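Local coordinates for uncharacterized protein (Cricetid herpesvirus 2, PDB 4ZKQ) that binds chemokines and probably acts as a viral decoy receptor that keeps them from host receptors, at residues I48-K61 and G173-E187. Sequence-based numbering, arbitrary orientation. Where two conformers were deposited one is given.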
loop_
_atom_site.group_PDB
_atom_site.type_symbol
_atom_site.label_atom_id
_atom_site.label_comp_id
_atom_site.label_asym_id
_atom_site.label_seq_id
_atom_site.Cartn_x
_atom_site.Cartn_y
_atom_site.Cartn_z
ATOM N N ILE A 48 -1.130 6.495 -14.162
ATOM C CA ILE A 48 -2.202 5.896 -13.382
ATOM C C ILE A 48 -3.127 5.076 -14.292
ATOM O O ILE A 48 -3.442 3.914 -14.004
ATOM C CB ILE A 48 -3.016 6.967 -12.633
ATOM C CG1 ILE A 48 -2.129 7.626 -11.570
ATOM C CG2 ILE A 48 -4.262 6.347 -11.989
ATOM C CD1 ILE A 48 -2.689 8.890 -11.003
ATOM N N THR A 49 -3.550 5.687 -15.393
ATOM C CA THR A 49 -4.405 5.013 -16.373
ATOM C C THR A 49 -3.833 3.678 -16.820
ATOM O O THR A 49 -4.557 2.694 -16.957
ATOM C CB THR A 49 -4.611 5.895 -17.621
ATOM O OG1 THR A 49 -5.462 6.988 -17.277
ATOM C CG2 THR A 49 -5.241 5.106 -18.780
ATOM N N GLN A 50 -2.530 3.640 -17.056
ATOM C CA GLN A 50 -1.934 2.453 -17.645
ATOM C C GLN A 50 -1.528 1.370 -16.639
ATOM O O GLN A 50 -1.547 0.197 -16.995
ATOM C CB GLN A 50 -0.713 2.845 -18.473
ATOM C CG GLN A 50 -1.066 3.664 -19.713
ATOM C CD GLN A 50 0.158 4.048 -20.527
ATOM O OE1 GLN A 50 1.222 3.446 -20.394
ATOM N NE2 GLN A 50 0.014 5.069 -21.364
ATOM N N THR A 51 -1.166 1.740 -15.406
ATOM C CA THR A 51 -0.495 0.784 -14.507
ATOM C C THR A 51 -1.095 0.622 -13.104
ATOM O O THR A 51 -0.653 -0.245 -12.351
ATOM C CB THR A 51 0.998 1.163 -14.337
ATOM O OG1 THR A 51 1.120 2.395 -13.614
ATOM C CG2 THR A 51 1.669 1.298 -15.707
ATOM N N CYS A 52 -2.095 1.427 -12.756
ATOM C CA CYS A 52 -2.736 1.325 -11.444
ATOM C C CYS A 52 -4.014 0.494 -11.474
ATOM O O CYS A 52 -4.826 0.637 -12.380
ATOM C CB CYS A 52 -3.052 2.725 -10.909
ATOM S SG CYS A 52 -1.582 3.713 -10.477
ATOM N N ASP A 53 -4.192 -0.353 -10.460
ATOM C CA ASP A 53 -5.404 -1.157 -10.315
ATOM C C ASP A 53 -6.292 -0.581 -9.223
ATOM O O ASP A 53 -7.482 -0.876 -9.148
ATOM C CB ASP A 53 -5.036 -2.615 -10.017
ATOM C CG ASP A 53 -4.227 -3.242 -11.134
ATOM O OD1 ASP A 53 -4.789 -3.387 -12.240
ATOM O OD2 ASP A 53 -3.031 -3.561 -10.926
ATOM N N LYS A 54 -5.704 0.282 -8.405
ATOM C CA LYS A 54 -6.406 0.906 -7.307
ATOM C C LYS A 54 -5.692 2.208 -6.976
ATOM O O LYS A 54 -4.475 2.297 -7.135
ATOM C CB LYS A 54 -6.438 -0.047 -6.109
ATOM C CG LYS A 54 -6.599 0.603 -4.755
ATOM C CD LYS A 54 -6.692 -0.455 -3.659
ATOM C CE LYS A 54 -6.369 0.131 -2.310
ATOM N NZ LYS A 54 -6.728 -0.784 -1.201
ATOM N N ILE A 55 -6.434 3.216 -6.526
ATOM C CA ILE A 55 -5.808 4.471 -6.141
ATOM C C ILE A 55 -6.458 5.082 -4.897
ATOM O O ILE A 55 -7.676 5.090 -4.749
ATOM C CB ILE A 55 -5.832 5.476 -7.304
ATOM C CG1 ILE A 55 -4.973 6.700 -6.964
ATOM C CG2 ILE A 55 -7.262 5.865 -7.667
ATOM C CD1 ILE A 55 -4.632 7.538 -8.172
ATOM N N THR A 56 -5.604 5.560 -3.999
ATOM C CA THR A 56 -6.024 6.220 -2.772
ATOM C C THR A 56 -5.685 7.693 -2.908
ATOM O O THR A 56 -4.596 8.033 -3.358
ATOM C CB THR A 56 -5.324 5.621 -1.540
ATOM O OG1 THR A 56 -5.807 4.289 -1.312
ATOM C CG2 THR A 56 -5.571 6.466 -0.273
ATOM N N TYR A 57 -6.631 8.559 -2.555
ATOM C CA TYR A 57 -6.428 10.001 -2.622
ATOM C C TYR A 57 -6.159 10.565 -1.228
ATOM O O TYR A 57 -6.780 10.143 -0.250
ATOM C CB TYR A 57 -7.652 10.693 -3.227
ATOM C CG TYR A 57 -8.106 10.123 -4.541
ATOM C CD1 TYR A 57 -7.524 10.534 -5.736
ATOM C CD2 TYR A 57 -9.127 9.182 -4.598
ATOM C CE1 TYR A 57 -7.942 10.015 -6.948
ATOM C CE2 TYR A 57 -9.547 8.658 -5.804
ATOM C CZ TYR A 57 -8.953 9.079 -6.974
ATOM O OH TYR A 57 -9.375 8.567 -8.183
ATOM N N GLY A 58 -5.232 11.508 -1.131
ATOM C CA GLY A 58 -4.945 12.140 0.148
ATOM C C GLY A 58 -4.235 13.474 0.018
ATOM O O GLY A 58 -3.939 13.925 -1.083
ATOM N N PRO A 59 -3.974 14.128 1.159
ATOM C CA PRO A 59 -3.320 15.431 1.202
ATOM C C PRO A 59 -1.803 15.320 1.297
ATOM O O PRO A 59 -1.306 14.542 2.108
ATOM C CB PRO A 59 -3.889 16.050 2.484
ATOM C CG PRO A 59 -4.029 14.875 3.397
ATOM C CD PRO A 59 -4.377 13.682 2.503
ATOM N N LEU A 60 -1.091 16.103 0.495
ATOM C CA LEU A 60 0.357 16.217 0.623
ATOM C C LEU A 60 0.684 17.268 1.674
ATOM O O LEU A 60 0.401 18.446 1.476
ATOM C CB LEU A 60 0.993 16.591 -0.715
ATOM C CG LEU A 60 2.519 16.735 -0.728
ATOM C CD1 LEU A 60 3.219 15.466 -0.237
ATOM C CD2 LEU A 60 2.967 17.082 -2.128
ATOM N N LYS A 61 1.263 16.833 2.791
ATOM C CA LYS A 61 1.591 17.727 3.899
ATOM C C LYS A 61 3.071 17.690 4.263
ATOM O O LYS A 61 3.702 16.632 4.229
ATOM C CB LYS A 61 0.783 17.363 5.133
ATOM C CG LYS A 61 -0.713 17.557 4.980
ATOM C CD LYS A 61 -1.435 17.207 6.258
ATOM C CE LYS A 61 -2.904 17.582 6.158
ATOM N NZ LYS A 61 -3.640 17.296 7.416
ATOM N N GLY A 173 1.757 -8.349 -8.377
ATOM C CA GLY A 173 1.741 -7.609 -9.628
ATOM C C GLY A 173 0.713 -6.490 -9.633
ATOM O O GLY A 173 0.698 -5.656 -10.540
ATOM N N ALA A 174 -0.150 -6.459 -8.621
ATOM C CA ALA A 174 -1.160 -5.409 -8.530
ATOM C C ALA A 174 -0.501 -4.041 -8.379
ATOM O O ALA A 174 0.476 -3.890 -7.645
ATOM C CB ALA A 174 -2.100 -5.678 -7.369
ATOM N N GLY A 175 -1.038 -3.053 -9.089
ATOM C CA GLY A 175 -0.577 -1.685 -8.980
ATOM C C GLY A 175 -1.412 -0.921 -7.975
ATOM O O GLY A 175 -2.530 -0.490 -8.273
ATOM N N VAL A 176 -0.871 -0.764 -6.773
ATOM C CA VAL A 176 -1.573 -0.082 -5.699
ATOM C C VAL A 176 -1.013 1.321 -5.556
ATOM O O VAL A 176 0.120 1.512 -5.120
ATOM C CB VAL A 176 -1.451 -0.851 -4.386
ATOM C CG1 VAL A 176 -2.174 -0.126 -3.278
ATOM C CG2 VAL A 176 -2.033 -2.236 -4.563
ATOM N N CYS A 177 -1.822 2.304 -5.925
ATOM C CA CYS A 177 -1.325 3.657 -6.078
ATOM C C CYS A 177 -1.899 4.630 -5.070
ATOM O O CYS A 177 -2.961 4.404 -4.490
ATOM C CB CYS A 177 -1.609 4.143 -7.490
ATOM S SG CYS A 177 -0.823 3.070 -8.708
ATOM N N SER A 178 -1.181 5.721 -4.852
ATOM C CA SER A 178 -1.678 6.777 -3.993
ATOM C C SER A 178 -1.298 8.118 -4.586
ATOM O O SER A 178 -0.196 8.291 -5.100
ATOM C CB SER A 178 -1.133 6.628 -2.574
ATOM O OG SER A 178 0.275 6.653 -2.565
ATOM N N LEU A 179 -2.234 9.057 -4.527
ATOM C CA LEU A 179 -2.032 10.384 -5.085
ATOM C C LEU A 179 -2.220 11.419 -3.992
ATOM O O LEU A 179 -3.323 11.596 -3.477
ATOM C CB LEU A 179 -2.981 10.635 -6.257
ATOM C CG LEU A 179 -2.740 11.921 -7.055
ATOM C CD1 LEU A 179 -1.336 11.931 -7.630
ATOM C CD2 LEU A 179 -3.775 12.023 -8.166
ATOM N N TRP A 180 -1.118 12.077 -3.639
ATOM C CA TRP A 180 -1.071 13.041 -2.546
ATOM C C TRP A 180 -0.969 14.429 -3.147
ATOM O O TRP A 180 0.054 14.775 -3.724
ATOM C CB TRP A 180 0.119 12.764 -1.622
ATOM C CG TRP A 180 0.161 11.352 -1.202
ATOM C CD1 TRP A 180 0.825 10.334 -1.818
ATOM C CD2 TRP A 180 -0.525 10.772 -0.094
ATOM N NE1 TRP A 180 0.600 9.152 -1.158
ATOM C CE2 TRP A 180 -0.228 9.396 -0.089
ATOM C CE3 TRP A 180 -1.364 11.285 0.907
ATOM C CZ2 TRP A 180 -0.732 8.524 0.863
ATOM C CZ3 TRP A 180 -1.862 10.420 1.857
ATOM C CH2 TRP A 180 -1.548 9.054 1.826
ATOM N N LYS A 181 -2.044 15.205 -3.031
ATOM C CA LYS A 181 -2.097 16.543 -3.614
ATOM C C LYS A 181 -2.029 17.621 -2.547
ATOM O O LYS A 181 -2.621 17.497 -1.473
ATOM C CB LYS A 181 -3.375 16.734 -4.434
ATOM C CG LYS A 181 -3.519 15.794 -5.604
ATOM C CD LYS A 181 -4.664 16.235 -6.503
ATOM C CE LYS A 181 -5.192 15.084 -7.333
ATOM N NZ LYS A 181 -6.240 14.294 -6.620
ATOM N N ALA A 182 -1.294 18.683 -2.844
ATOM C CA ALA A 182 -1.275 19.834 -1.967
ATOM C C ALA A 182 -2.684 20.430 -1.967
ATOM O O ALA A 182 -3.300 20.567 -3.020
ATOM C CB ALA A 182 -0.253 20.855 -2.425
ATOM N N ASN A 183 -3.186 20.756 -0.786
ATOM C CA ASN A 183 -4.539 21.300 -0.643
ATOM C C ASN A 183 -5.641 20.362 -1.150
ATOM O O ASN A 183 -6.712 20.816 -1.551
ATOM C CB ASN A 183 -4.645 22.647 -1.361
ATOM C CG ASN A 183 -3.782 23.717 -0.715
ATOM O OD1 ASN A 183 -3.679 23.784 0.507
ATOM N ND2 ASN A 183 -3.158 24.555 -1.533
ATOM N N ASP A 184 -5.384 19.059 -1.124
ATOM C CA ASP A 184 -6.443 18.083 -1.340
ATOM C C ASP A 184 -7.541 18.320 -0.308
ATOM O O ASP A 184 -7.261 18.732 0.820
ATOM C CB ASP A 184 -5.911 16.657 -1.220
ATOM C CG ASP A 184 -6.840 15.647 -1.839
ATOM O OD1 ASP A 184 -7.744 15.158 -1.132
ATOM O OD2 ASP A 184 -6.671 15.352 -3.037
ATOM N N SER A 185 -8.788 18.053 -0.674
ATOM C CA SER A 185 -9.899 18.278 0.250
ATOM C C SER A 185 -9.858 17.307 1.426
ATOM O O SER A 185 -10.409 17.586 2.491
ATOM C CB SER A 185 -11.239 18.143 -0.475
ATOM O OG SER A 185 -11.456 16.805 -0.879
ATOM N N ARG A 186 -9.196 16.171 1.235
ATOM C CA ARG A 186 -9.167 15.116 2.253
ATOM C C ARG A 186 -8.141 15.400 3.349
ATOM O O ARG A 186 -7.304 14.558 3.670
ATOM C CB ARG A 186 -8.875 13.773 1.586
ATOM C CG ARG A 186 -9.861 13.453 0.476
ATOM C CD ARG A 186 -9.406 12.270 -0.357
ATOM N NE ARG A 186 -10.326 11.963 -1.450
ATOM C CZ ARG A 186 -10.403 12.658 -2.579
ATOM N NH1 ARG A 186 -9.628 13.717 -2.760
ATOM N NH2 ARG A 186 -11.253 12.296 -3.530
ATOM N N GLU A 187 -8.235 16.586 3.945
ATOM C CA GLU A 187 -7.194 17.084 4.837
ATOM C C GLU A 187 -7.100 16.342 6.175
ATOM O O GLU A 187 -6.084 16.439 6.862
ATOM C CB GLU A 187 -7.412 18.585 5.085
ATOM C CG GLU A 187 -8.704 18.910 5.800
ATOM C CD GLU A 187 -9.048 20.395 5.748
ATOM O OE1 GLU A 187 -8.376 21.150 5.012
ATOM O OE2 GLU A 187 -9.997 20.801 6.442
HETATM O O HOH W 1 1.057 -2.564 -11.797
HETATM O O HOH W 2 -4.254 2.640 -2.741
HETATM O O HOH W 3 -2.155 19.566 1.835
#
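Gly175 O is gripped by two successive amides: Asp53 N, 2.8 Å from it and in the carbonyl plane on a lone pair, and Lys54 N, longer at 3.3 Å. Asp53 answers through its carboxylate, whose OD2 takes Gly175 N on the anti lone pair at 2.8 Å with an almost straight N-H (175°), while OD1 pairs with Arg29. Next to these bonds the Cys52–Cys177 disulfide (chi3 -93°) ties the residue just after helix 44-51 to strand 175-181. From there strands 54-59 and 175-181 run parallel, their directions 20° apart, with alternating bonds such as Leu179 N to Thr56 O at 2.8 Å; strands 23-26 and 161-169 flank the pair in a mixed sheet. On one face Ile55 CD1 lies 4.0 Å from Leu179 CB. On the other, the Trp180 ring packs against the backbone of Gly58, and Pro59 O sits at the ring edge, 3.5 Å from Trp180 CE3. Back on the Ile55 face, Tyr57 CB rests over the centre of one face of the Arg186 guanidinium, 3.4 Å from Arg186 CZ. That group is held in plane at its edge by Asp184, whose OD1 takes NH1 on the syn lone pair and also accepts Arg186 N, an Asx turn.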